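Local coordinates for AP endonuclease, family protein 2 (PDB 5TNV) that binds a magnesium ion in a xylose isomerase-like TIM barrel and may act as an endonuclease, at residues 110-115 / 142-147. Sequence-based numbering, arbitrary orientation.
Sequences IVDVEN and FMQALT
Phe142 opens the contact with its ring lying obliquely against two aliphatic side chains: Phe142 CE1 is 4.3 Å from Ile110 CG1, and Val111 CG2 approaches the neighbouring CD1. Ala172 of helix 169-185 also touches the ring and Val111, and Tyr199 meets Phe142 edge-to-face. The side chain of Phe142 lies about 8 Å from that of the magnesium ligand Glu193. Two residues on, Gln144 reaches across to Asp112. With CG anti to its carbonyl carbon (chi1 -60°) and the chain extended beyond, its amide arrives beside the carboxylate, the two planes 34° apart. Gln144 OE1 and Asp112 OD2, 3.4 Å apart, are both acceptors and form no hydrogen bond with each other; each takes one from its own water. One water donates to Gln144 OE1 (2.7 Å) and accepts from Val113 N; a second accepts from Gln144 NE2 (3.0 Å) and donates to Val111 O. At Ala145 the backbone N donates to a third water, 3.0 Å away, which in turn donates to Asp112 OD2 (2.9 Å). The other carboxylate oxygen, Asp112 OD1, accepts from Asn115 N (2.8 Å) in an Asx motif, just before helix 116-133. These loops follow adjacent parallel strands of the barrel, 99-104 and 137-141. Their polar coupling therefore depends on three bridging waters, two of which each donate to one of the facing acceptors and would ease the repulsion between them, while direct touching at the Phe142 end is apolar.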
# COMPACT_ATOMS: atom_id res chain seq x y z
N ILE A 110 30.23 -9.69 -15.33
CA ILE A 110 31.30 -10.46 -15.94
C ILE A 110 32.04 -9.64 -17.00
O ILE A 110 33.05 -10.15 -17.53
CB ILE A 110 30.81 -11.82 -16.44
CG1 ILE A 110 29.86 -11.69 -17.62
CG2 ILE A 110 30.26 -12.65 -15.30
CD1 ILE A 110 29.12 -12.90 -18.08
N VAL A 111 31.61 -8.41 -17.30
CA VAL A 111 32.40 -7.50 -18.12
C VAL A 111 32.75 -6.23 -17.38
O VAL A 111 33.15 -5.25 -18.01
CB VAL A 111 31.77 -7.23 -19.51
CG1 VAL A 111 31.76 -8.49 -20.36
CG2 VAL A 111 30.39 -6.59 -19.40
N ASP A 112 32.67 -6.23 -16.05
CA ASP A 112 33.25 -5.12 -15.27
C ASP A 112 34.69 -4.90 -15.71
O ASP A 112 35.45 -5.87 -15.87
CB ASP A 112 33.17 -5.49 -13.80
CG ASP A 112 33.50 -4.37 -12.84
OD1 ASP A 112 34.72 -4.11 -12.64
OD2 ASP A 112 32.54 -3.77 -12.31
N VAL A 113 35.07 -3.64 -15.92
CA VAL A 113 36.43 -3.41 -16.46
C VAL A 113 37.51 -3.86 -15.49
O VAL A 113 38.49 -4.45 -15.96
CB VAL A 113 36.57 -1.93 -16.86
CG1 VAL A 113 37.99 -1.64 -17.34
CG2 VAL A 113 35.61 -1.54 -17.98
N GLU A 114 37.37 -3.59 -14.21
CA GLU A 114 38.34 -3.97 -13.23
C GLU A 114 38.18 -5.40 -12.75
O GLU A 114 39.15 -6.11 -12.52
CB GLU A 114 38.25 -3.00 -12.03
CG GLU A 114 38.65 -1.59 -12.46
CD GLU A 114 40.07 -1.48 -12.98
OE1 GLU A 114 40.97 -2.07 -12.32
OE2 GLU A 114 40.24 -0.82 -14.03
N ASN A 115 36.97 -5.83 -12.52
CA ASN A 115 36.70 -7.11 -11.84
C ASN A 115 36.01 -8.14 -12.68
O ASN A 115 35.61 -9.17 -12.12
CB ASN A 115 35.89 -6.78 -10.56
CG ASN A 115 36.78 -5.99 -9.61
OD1 ASN A 115 37.95 -6.38 -9.47
ND2 ASN A 115 36.17 -4.95 -9.04
N PHE A 142 24.12 -7.27 -15.71
CA PHE A 142 25.14 -6.33 -16.18
C PHE A 142 25.14 -5.03 -15.41
O PHE A 142 25.93 -4.11 -15.69
CB PHE A 142 24.98 -6.14 -17.68
CG PHE A 142 25.19 -7.43 -18.46
CD1 PHE A 142 26.46 -8.02 -18.50
CD2 PHE A 142 24.15 -8.08 -19.10
CE1 PHE A 142 26.66 -9.23 -19.15
CE2 PHE A 142 24.39 -9.28 -19.78
CZ PHE A 142 25.63 -9.83 -19.81
N MET A 143 24.27 -4.91 -14.39
CA MET A 143 24.36 -3.80 -13.45
C MET A 143 25.76 -3.80 -12.82
O MET A 143 26.41 -4.85 -12.64
CB MET A 143 23.27 -3.84 -12.38
CG MET A 143 23.18 -5.13 -11.60
SD MET A 143 22.05 -6.31 -12.40
CE MET A 143 22.35 -7.77 -11.43
N GLN A 144 26.22 -2.62 -12.46
CA GLN A 144 27.52 -2.42 -11.81
C GLN A 144 27.35 -1.54 -10.58
O GLN A 144 26.23 -1.22 -10.19
CB GLN A 144 28.59 -1.88 -12.76
CG GLN A 144 28.86 -2.79 -13.94
CD GLN A 144 30.05 -2.43 -14.76
OE1 GLN A 144 30.88 -1.59 -14.35
NE2 GLN A 144 30.22 -3.06 -15.90
N ALA A 145 28.44 -1.15 -9.91
CA ALA A 145 28.35 -0.37 -8.69
C ALA A 145 27.49 0.89 -8.93
O ALA A 145 27.55 1.53 -9.99
CB ALA A 145 29.70 0.09 -8.25
N LEU A 146 26.74 1.25 -7.90
CA LEU A 146 26.11 2.56 -7.89
C LEU A 146 27.17 3.63 -7.93
O LEU A 146 28.20 3.55 -7.29
CB LEU A 146 25.29 2.70 -6.60
CG LEU A 146 24.11 1.74 -6.49
CD1 LEU A 146 23.35 2.09 -5.21
CD2 LEU A 146 23.21 1.75 -7.68
N THR A 147 26.91 4.70 -8.68
CA THR A 147 27.81 5.83 -8.70
C THR A 147 27.64 6.70 -7.46
O THR A 147 26.60 6.60 -6.78
CB THR A 147 27.58 6.71 -9.96
OG1 THR A 147 26.28 7.28 -9.78
CG2 THR A 147 27.65 5.89 -11.21
O HOH W 1 31.78 -2.84 -18.44
O HOH W 2 31.22 -1.95 -10.55
O HOH W 3 33.44 -1.41 -15.13